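Uncharacterized metalloprotein (Deinococcus radiodurans, PDB 3GG7) is of unknown function but binds manganese and, as a TatD-type member of the metallo-dependent hydrolases, probably hydrolyses ester bonds. Local coordinates at residues I146-S151 and E194-F199; D5-L10 and L31-T36. All blocks are in the same frame, centred on the assembly; numbering follows the deposited sequence.

Contact 1: I146-S151 and E194-F199. With MN (manganese (II) ion), chain B.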
ATOM      1  N   ILE A 146       4.190  -1.559  -5.419  1.00 19.98           N
ATOM      2  CA  ILE A 146       2.756  -1.443  -5.538  1.00 19.25           C
ATOM      3  C   ILE A 146       2.374   0.002  -5.318  1.00 19.88           C
ATOM      4  O   ILE A 146       2.657   0.572  -4.253  1.00 20.35           O
ATOM      5  CB  ILE A 146       2.023  -2.267  -4.453  1.00 19.19           C
ATOM      6  CG1 ILE A 146       2.508  -3.715  -4.442  1.00 19.62           C
ATOM      7  CG2 ILE A 146       0.524  -2.200  -4.696  1.00 20.44           C
ATOM      8  CD1 ILE A 146       2.080  -4.489  -3.150  1.00 21.45           C
ATOM      9  N   LEU A 147       1.708   0.601  -6.291  1.00 19.64           N
ATOM     10  CA  LEU A 147       1.234   1.941  -6.116  1.00 19.70           C
ATOM     11  C   LEU A 147      -0.119   1.875  -5.463  1.00 19.83           C
ATOM     12  O   LEU A 147      -1.109   1.419  -6.037  1.00 20.56           O
ATOM     13  CB  LEU A 147       1.197   2.686  -7.465  1.00 19.91           C
ATOM     14  CG  LEU A 147       2.565   2.761  -8.117  1.00 20.92           C
ATOM     15  CD1 LEU A 147       2.424   3.576  -9.404  1.00 23.56           C
ATOM     16  CD2 LEU A 147       3.592   3.393  -7.221  1.00 24.14           C
ATOM     17  N   HIS A 148      -0.164   2.335  -4.215  1.00 20.05           N
ATOM     18  CA  HIS A 148      -1.390   2.308  -3.425  1.00 20.04           C
ATOM     19  C   HIS A 148      -2.226   3.568  -3.721  1.00 21.26           C
ATOM     20  O   HIS A 148      -1.693   4.674  -3.806  1.00 20.80           O
ATOM     21  CB  HIS A 148      -1.022   2.152  -1.940  1.00 20.61           C
ATOM     22  CG  HIS A 148      -1.550   3.233  -1.052  1.00 18.78           C
ATOM     23  ND1 HIS A 148      -2.867   3.294  -0.657  1.00 20.74           N
ATOM     24  CD2 HIS A 148      -0.924   4.273  -0.449  1.00 22.48           C
ATOM     25  CE1 HIS A 148      -3.034   4.347   0.129  1.00 23.47           C
ATOM     26  NE2 HIS A 148      -1.872   4.958   0.262  1.00 22.70           N
ATOM     27  N   TRP A 149      -3.520   3.357  -3.950  1.00 22.13           N
ATOM     28  CA  TRP A 149      -4.479   4.428  -4.250  1.00 22.83           C
ATOM     29  C   TRP A 149      -3.924   5.417  -5.282  1.00 23.96           C
ATOM     30  O   TRP A 149      -3.842   6.628  -5.036  1.00 23.59           O
ATOM     31  CB  TRP A 149      -4.876   5.150  -2.956  1.00 23.41           C
ATOM     32  CG  TRP A 149      -6.110   6.036  -3.042  1.00 25.49           C
ATOM     33  CD1 TRP A 149      -6.746   6.504  -4.175  1.00 29.17           C
ATOM     34  CD2 TRP A 149      -6.839   6.575  -1.929  1.00 29.45           C
ATOM     35  NE1 TRP A 149      -7.806   7.299  -3.821  1.00 30.77           N
ATOM     36  CE2 TRP A 149      -7.887   7.364  -2.456  1.00 31.71           C
ATOM     37  CE3 TRP A 149      -6.693   6.476  -0.531  1.00 31.97           C
ATOM     38  CZ2 TRP A 149      -8.794   8.039  -1.639  1.00 30.77           C
ATOM     39  CZ3 TRP A 149      -7.591   7.157   0.278  1.00 33.12           C
ATOM     40  CH2 TRP A 149      -8.633   7.925  -0.281  1.00 31.50           C
ATOM     41  N   TYR A 150      -3.531   4.886  -6.427  1.00 23.85           N
ATOM     42  CA  TYR A 150      -3.006   5.705  -7.507  1.00 24.27           C
ATOM     43  C   TYR A 150      -4.060   6.713  -7.996  1.00 25.04           C
ATOM     44  O   TYR A 150      -5.199   6.348  -8.273  1.00 26.17           O
ATOM     45  CB  TYR A 150      -2.510   4.816  -8.648  1.00 23.80           C
ATOM     46  CG  TYR A 150      -1.944   5.615  -9.777  1.00 24.15           C
ATOM     47  CD1 TYR A 150      -0.632   6.042  -9.756  1.00 23.38           C
ATOM     48  CD2 TYR A 150      -2.775   6.034 -10.841  1.00 24.92           C
ATOM     49  CE1 TYR A 150      -0.117   6.856 -10.796  1.00 24.94           C
ATOM     50  CE2 TYR A 150      -2.277   6.823 -11.856  1.00 25.55           C
ATOM     51  CZ  TYR A 150      -0.962   7.232 -11.829  1.00 26.25           C
ATOM     52  OH  TYR A 150      -0.473   8.027 -12.839  1.00 27.14           O
ATOM     53  N   SER A 151      -3.673   7.989  -8.075  1.00 25.33           N
ATOM     54  CA  SER A 151      -4.606   9.061  -8.456  1.00 26.80           C
ATOM     55  C   SER A 151      -3.977  10.045  -9.442  1.00 26.79           C
ATOM     56  O   SER A 151      -4.437  11.191  -9.561  1.00 28.19           O
ATOM     57  CB  SER A 151      -5.141   9.792  -7.217  1.00 27.67           C
ATOM     58  OG  SER A 151      -4.155  10.588  -6.592  1.00 30.13           O
ATOM     59  N   GLU A 194      -7.598  -2.814  -1.627  1.00 19.96           N
ATOM     60  CA  GLU A 194      -7.220  -2.196  -0.333  1.00 20.21           C
ATOM     61  C   GLU A 194      -8.374  -1.368   0.209  1.00 20.39           C
ATOM     62  O   GLU A 194      -9.331  -1.101  -0.526  1.00 20.31           O
ATOM     63  CB  GLU A 194      -6.001  -1.274  -0.506  1.00 19.79           C
ATOM     64  CG  GLU A 194      -6.266  -0.009  -1.355  1.00 19.65           C
ATOM     65  CD  GLU A 194      -5.139   1.040  -1.261  1.00 20.54           C
ATOM     66  OE1 GLU A 194      -3.965   0.683  -1.473  1.00 22.36           O
ATOM     67  OE2 GLU A 194      -5.446   2.206  -0.932  1.00 23.87           O
ATOM     68  N   THR A 195      -8.294  -0.931   1.466  1.00 19.64           N
ATOM     69  CA  THR A 195      -9.152   0.126   1.989  1.00 20.66           C
ATOM     70  C   THR A 195      -8.426   1.423   2.365  1.00 20.37           C
ATOM     71  O   THR A 195      -9.000   2.491   2.296  1.00 20.98           O
ATOM     72  CB  THR A 195      -9.947  -0.278   3.232  1.00 21.65           C
ATOM     73  OG1 THR A 195      -9.050  -0.545   4.331  1.00 21.66           O
ATOM     74  CG2 THR A 195     -10.852  -1.481   2.955  1.00 21.22           C
ATOM     75  N   ASP A 196      -7.187   1.326   2.848  1.00 19.71           N
ATOM     76  CA  ASP A 196      -6.526   2.453   3.480  1.00 20.34           C
ATOM     77  C   ASP A 196      -7.297   2.983   4.704  1.00 20.06           C
ATOM     78  O   ASP A 196      -7.215   4.184   5.029  1.00 21.27           O
ATOM     79  CB  ASP A 196      -6.251   3.599   2.497  1.00 20.22           C
ATOM     80  CG  ASP A 196      -5.117   4.510   2.962  1.00 20.88           C
ATOM     81  OD1 ASP A 196      -4.237   4.042   3.723  1.00 19.61           O
ATOM     82  OD2 ASP A 196      -5.097   5.697   2.550  1.00 20.77           O
ATOM     83  N   GLY A 197      -8.032   2.113   5.394  1.00 20.41           N
ATOM     84  CA  GLY A 197      -8.632   2.503   6.662  1.00 21.13           C
ATOM     85  C   GLY A 197      -7.532   2.813   7.658  1.00 22.11           C
ATOM     86  O   GLY A 197      -6.425   2.277   7.554  1.00 21.08           O
ATOM     87  N   PRO A 198      -7.792   3.691   8.634  1.00 23.10           N
ATOM     88  CA  PRO A 198      -9.019   4.498   8.821  1.00 24.24           C
ATOM     89  C   PRO A 198      -8.966   5.855   8.095  1.00 25.31           C
ATOM     90  O   PRO A 198      -9.855   6.696   8.295  1.00 27.76           O
ATOM     91  CB  PRO A 198      -9.042   4.700  10.341  1.00 24.47           C
ATOM     92  CG  PRO A 198      -7.616   4.818  10.707  1.00 24.30           C
ATOM     93  CD  PRO A 198      -6.836   3.917   9.737  1.00 22.71           C
ATOM     94  N   PHE A 199      -7.936   6.084   7.281  1.00 26.72           N
ATOM     95  CA  PHE A 199      -7.789   7.340   6.533  1.00 27.51           C
ATOM     96  C   PHE A 199      -8.923   7.568   5.552  1.00 28.03           C
ATOM     97  O   PHE A 199      -9.502   8.671   5.478  1.00 28.26           O
ATOM     98  CB  PHE A 199      -6.482   7.347   5.753  1.00 28.09           C
ATOM     99  CG  PHE A 199      -5.278   7.642   6.580  1.00 30.29           C
ATOM    100  CD1 PHE A 199      -5.193   8.826   7.296  1.00 31.94           C
ATOM    101  CD2 PHE A 199      -4.193   6.786   6.589  1.00 31.45           C
ATOM    102  CE1 PHE A 199      -4.063   9.120   8.048  1.00 33.12           C
ATOM    103  CE2 PHE A 199      -3.056   7.078   7.342  1.00 32.62           C
ATOM    104  CZ  PHE A 199      -2.988   8.237   8.064  1.00 33.53           C
TER
HETATM  105 MN    MN B 253      -2.061   4.498   3.897  1.00 16.50          MN
HETATM  106  O   HOH W   1      -2.548   6.230   2.942  1.00 22.24           O
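Glu-194 and Asp-196 both reach the ring of His-148 from one loop, but through different torsions. In Glu-194, CG stands between the backbone N and the carbonyl carbon (chi1 67°) and the rest of the chain runs extended, carrying the carboxylate to the ND1 edge of the imidazole. The CG of Asp-196 lies roughly opposite its backbone N (chi1 -157°), which turns the shorter carboxylate toward the manganese. Ring and Glu-194 carboxylate are nearly coplanar: His-148 ND1 donates to the syn lone pair of Glu-194 OE2 at 2.8 Å, with OE2 in the ring plane. This bond is bent (148°), and His-148 ND1 also makes a weak one to Glu-194 OE1 at 2.9 Å; OE1 is held in addition by Ser-168. Such a His-carboxylate pair fixes the rotation of the ring. Across the ring from ND1, His-148 NE2 is hydrogen-bonded at 3.0 Å to the O of a water, which binds the manganese at 2.0 Å. The same water donates to Asp-196 OD2 at 2.6 Å, while Asp-196 OD1 binds the metal at 2.2 Å. His-148 is thus second shell to this ion, its NE2 3.7 Å from the manganese, although it is predicted to bind a second cation. Trp-149 offers its ring edge, CE3 resting 3.6 Å from Asp-196 OD2, with the carboxylate almost perpendicular to the indole. With an alanine at His-148, the Glu-194 carboxylate would probably lose its imidazole partner and the metal-bound water one of its contacts. His-7, His-9 and Glu-86 complete the manganese site, and the His-7 ring stacks on that of His-148. Strand 143-148 runs between parallel strands 119-124 and 166-169, and helix 154-162 packs against Leu-147.

Contact 2: D5-L10 and L31-T36. With MN (manganese (II) ion), chain B.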
ATOM      1  N   ASP A   5      -7.159  -7.068   1.960  1.00 20.30           N
ATOM      2  CA  ASP A   5      -7.024  -5.616   2.090  1.00 20.06           C
ATOM      3  C   ASP A   5      -5.518  -5.353   2.153  1.00 20.11           C
ATOM      4  O   ASP A   5      -4.908  -5.479   3.226  1.00 19.74           O
ATOM      5  CB  ASP A   5      -7.694  -5.063   3.356  1.00 20.92           C
ATOM      6  CG  ASP A   5      -7.550  -3.554   3.480  1.00 20.65           C
ATOM      7  OD1 ASP A   5      -6.759  -2.917   2.722  1.00 19.96           O
ATOM      8  OD2 ASP A   5      -8.239  -2.964   4.334  1.00 22.60           O
ATOM      9  N   PHE A   6      -4.923  -4.997   1.022  1.00 19.19           N
ATOM     10  CA  PHE A   6      -3.482  -4.959   0.932  1.00 18.74           C
ATOM     11  C   PHE A   6      -2.875  -3.581   1.217  1.00 18.77           C
ATOM     12  O   PHE A   6      -1.760  -3.308   0.799  1.00 20.08           O
ATOM     13  CB  PHE A   6      -2.999  -5.521  -0.415  1.00 19.17           C
ATOM     14  CG  PHE A   6      -1.780  -6.381  -0.294  1.00 18.96           C
ATOM     15  CD1 PHE A   6      -1.890  -7.623   0.304  1.00 19.73           C
ATOM     16  CD2 PHE A   6      -0.525  -5.950  -0.695  1.00 20.41           C
ATOM     17  CE1 PHE A   6      -0.786  -8.421   0.444  1.00 24.06           C
ATOM     18  CE2 PHE A   6       0.586  -6.766  -0.533  1.00 21.95           C
ATOM     19  CZ  PHE A   6       0.445  -7.993   0.002  1.00 22.83           C
ATOM     20  N   HIS A   7      -3.552  -2.764   2.008  1.00 17.63           N
ATOM     21  CA  HIS A   7      -2.975  -1.553   2.562  1.00 17.99           C
ATOM     22  C   HIS A   7      -3.952  -0.979   3.562  1.00 18.23           C
ATOM     23  O   HIS A   7      -4.931  -0.322   3.179  1.00 19.61           O
ATOM     24  CB  HIS A   7      -2.689  -0.537   1.459  1.00 17.26           C
ATOM     25  CG  HIS A   7      -2.107   0.754   1.944  1.00 17.03           C
ATOM     26  ND1 HIS A   7      -0.786   1.080   1.761  1.00 17.18           N
ATOM     27  CD2 HIS A   7      -2.664   1.800   2.620  1.00 18.21           C
ATOM     28  CE1 HIS A   7      -0.553   2.272   2.287  1.00 18.19           C
ATOM     29  NE2 HIS A   7      -1.675   2.739   2.793  1.00 19.02           N
ATOM     30  N   VAL A   8      -3.675  -1.207   4.846  1.00 17.20           N
ATOM     31  CA  VAL A   8      -4.516  -0.710   5.917  1.00 18.32           C
ATOM     32  C   VAL A   8      -3.695  -0.394   7.170  1.00 18.78           C
ATOM     33  O   VAL A   8      -2.725  -1.080   7.472  1.00 18.83           O
ATOM     34  CB  VAL A   8      -5.684  -1.673   6.191  1.00 18.50           C
ATOM     35  CG1 VAL A   8      -5.187  -3.085   6.649  1.00 18.82           C
ATOM     36  CG2 VAL A   8      -6.668  -1.096   7.201  1.00 20.28           C
ATOM     37  N   HIS A   9      -4.082   0.670   7.870  1.00 18.23           N
ATOM     38  CA  HIS A   9      -3.374   1.124   9.056  1.00 17.72           C
ATOM     39  C   HIS A   9      -4.042   0.568  10.294  1.00 17.98           C
ATOM     40  O   HIS A   9      -4.734   1.302  11.010  1.00 18.85           O
ATOM     41  CB  HIS A   9      -3.312   2.651   9.097  1.00 18.14           C
ATOM     42  CG  HIS A   9      -2.632   3.251   7.904  1.00 17.97           C
ATOM     43  ND1 HIS A   9      -1.317   3.665   7.931  1.00 17.82           N
ATOM     44  CD2 HIS A   9      -3.082   3.517   6.655  1.00 18.66           C
ATOM     45  CE1 HIS A   9      -0.982   4.139   6.745  1.00 18.74           C
ATOM     46  NE2 HIS A   9      -2.037   4.079   5.955  1.00 18.78           N
ATOM     47  N   LEU A  10      -3.838  -0.717  10.565  1.00 18.06           N
ATOM     48  CA  LEU A  10      -4.435  -1.312  11.779  1.00 18.37           C
ATOM     49  C   LEU A  10      -4.050  -0.546  13.027  1.00 18.99           C
ATOM     50  O   LEU A  10      -4.882  -0.390  13.928  1.00 19.83           O
ATOM     51  CB  LEU A  10      -4.010  -2.757  11.978  1.00 18.97           C
ATOM     52  CG  LEU A  10      -4.378  -3.762  10.940  1.00 20.05           C
ATOM     53  CD1 LEU A  10      -3.938  -5.118  11.508  1.00 20.11           C
ATOM     54  CD2 LEU A  10      -5.888  -3.757  10.662  1.00 22.44           C
ATOM     55  N   LEU A  31      -2.535  -6.269   4.764  1.00 16.81           N
ATOM     56  CA  LEU A  31      -1.197  -5.697   4.850  1.00 17.35           C
ATOM     57  C   LEU A  31      -1.292  -4.526   5.798  1.00 16.59           C
ATOM     58  O   LEU A  31      -1.749  -3.446   5.468  1.00 17.77           O
ATOM     59  CB  LEU A  31      -0.650  -5.261   3.481  1.00 18.31           C
ATOM     60  CG  LEU A  31       0.810  -4.838   3.533  1.00 18.53           C
ATOM     61  CD1 LEU A  31       1.687  -6.096   3.622  1.00 20.01           C
ATOM     62  CD2 LEU A  31       1.172  -3.962   2.300  1.00 19.10           C
ATOM     63  N   SER A  32      -0.787  -4.775   6.999  1.00 16.50           N
ATOM     64  CA  SER A  32      -0.809  -3.838   8.114  1.00 16.96           C
ATOM     65  C   SER A  32       0.420  -2.933   7.981  1.00 17.06           C
ATOM     66  O   SER A  32       1.542  -3.363   8.294  1.00 16.89           O
ATOM     67  CB  SER A  32      -0.776  -4.657   9.415  1.00 17.11           C
ATOM     68  OG  SER A  32      -0.720  -3.834  10.578  1.00 17.17           O
ATOM     69  N   VAL A  33       0.227  -1.726   7.462  1.00 17.36           N
ATOM     70  CA  VAL A  33       1.328  -0.820   7.171  1.00 17.16           C
ATOM     71  C   VAL A  33       1.642   0.084   8.352  1.00 16.86           C
ATOM     72  O   VAL A  33       0.767   0.341   9.217  1.00 18.44           O
ATOM     73  CB  VAL A  33       1.073   0.009   5.882  1.00 16.02           C
ATOM     74  CG1 VAL A  33       0.987  -0.941   4.648  1.00 18.72           C
ATOM     75  CG2 VAL A  33      -0.233   0.843   5.986  1.00 18.40           C
ATOM     76  N   THR A  34       2.885   0.567   8.398  1.00 16.89           N
ATOM     77  CA  THR A  34       3.327   1.467   9.473  1.00 17.22           C
ATOM     78  C   THR A  34       3.707   2.837   8.912  1.00 17.50           C
ATOM     79  O   THR A  34       3.945   3.001   7.689  1.00 18.97           O
ATOM     80  CB  THR A  34       4.485   0.850  10.283  1.00 17.23           C
ATOM     81  OG1 THR A  34       5.510   0.352   9.412  1.00 17.91           O
ATOM     82  CG2 THR A  34       4.009  -0.319  11.136  1.00 18.98           C
ATOM     83  N   THR A  35       3.744   3.843   9.796  1.00 17.74           N
ATOM     84  CA  THR A  35       4.016   5.201   9.370  1.00 18.83           C
ATOM     85  C   THR A  35       5.385   5.697   9.788  1.00 17.37           C
ATOM     86  O   THR A  35       5.871   6.705   9.251  1.00 18.53           O
ATOM     87  CB  THR A  35       2.940   6.160   9.905  1.00 20.24           C
ATOM     88  OG1 THR A  35       2.957   6.137  11.306  1.00 22.14           O
ATOM     89  CG2 THR A  35       1.522   5.758   9.378  1.00 21.62           C
ATOM     90  N   THR A  36       6.017   4.997  10.728  1.00 17.79           N
ATOM     91  CA  THR A  36       7.415   5.257  11.104  1.00 18.43           C
ATOM     92  C   THR A  36       8.011   3.896  11.457  1.00 17.78           C
ATOM     93  O   THR A  36       7.311   3.044  12.022  1.00 17.11           O
ATOM     94  CB  THR A  36       7.561   6.218  12.326  1.00 18.87           C
ATOM     95  OG1 THR A  36       8.865   6.032  12.888  1.00 19.18           O
ATOM     96  CG2 THR A  36       6.540   5.955  13.414  1.00 20.14           C
TER
HETATM   97 MN    MN B 253      -2.061   4.498   3.897  1.00 16.50          MN
HETATM   98  O   HOH W   2       0.145   2.883  10.119  1.00 19.18           O
HETATM   99  O   HOH W   1      -2.548   6.230   2.942  1.00 22.24           O
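Leu-31 packs against Phe-6 where two parallel strands of a TIM-barrel-type fold meet, the first beta-alpha-beta unit of the chain (strand 4-8, helix 16-25, strand 29-32). Its CB lies over the middle of the Phe-6 ring, 4.1 Å from the centroid, a CH-pi contact. CG, placed opposite the backbone N (chi1 -172°), keeps the chain alongside the Phe-6 carbonyl, 4.1 Å from Phe-6 O. At the tip, CD2 comes to 3.4 Å from that same Phe-6 O and also touches the ring, 4.0 Å from Phe-6 CD2. The backbones are laced by three hydrogen bonds: Leu-31 N to Asp-5 O, Val-8 N to Leu-31 O and Val-33 N to Val-8 O. Between the first two, segment 5-10 spends one residue more than a regular parallel ladder would, and the chain turns a corner at His-7. Asp-5 OD1 accepts from the backbone N of His-7, an Asx turn at this bend, while its OD2 is hydrogen-bonded to Thr-195 OG1. Beyond the corner, His-7 and His-9 form the HxH motif of the metallo-dependent hydrolases, each binding manganese through NE2 at 2.1 Å. One methyl of Val-33 serves both rings. CG2 lies over the His-9 face, 3.5 Å from the ring centroid, and over a face of His-7, 4.0 Å from that centroid but offset toward the rim. This methyl probably restricts the turning of both rings, and His-7 is further held by the bond from ND1 to Ser-122 OG. Away from the metal, Leu-10 sets CD1 against Ser-32. Thr-35 CG2 reaches the His-9 ring as well, and next to it a water in the plane of that ring accepts from His-9 ND1 at 2.7 Å and donates to Val-33 O.

Overall arrangement
Along the chain contact 2 closes before contact 1 opens, yet their centres lie only 9 Å apart and both touch the same manganese. Contact 2 joins the first two strands, 4-8 and 29-32; contact 1 joins the end of strand 143-148 to the loop after strand 191-193, the last strand of the five-stranded parallel sheet. Where strand 4-8 meets that loop, Thr-195 OG1 lies 2.6 Å from Asp-5 OD2 and Asp-196 N lies 2.8 Å from His-7 O, both probable hydrogen bonds. The early and late parts of the barrel are thus brought together around the metal, with ligands drawn from both contacts and Glu-86 from strand 83-88.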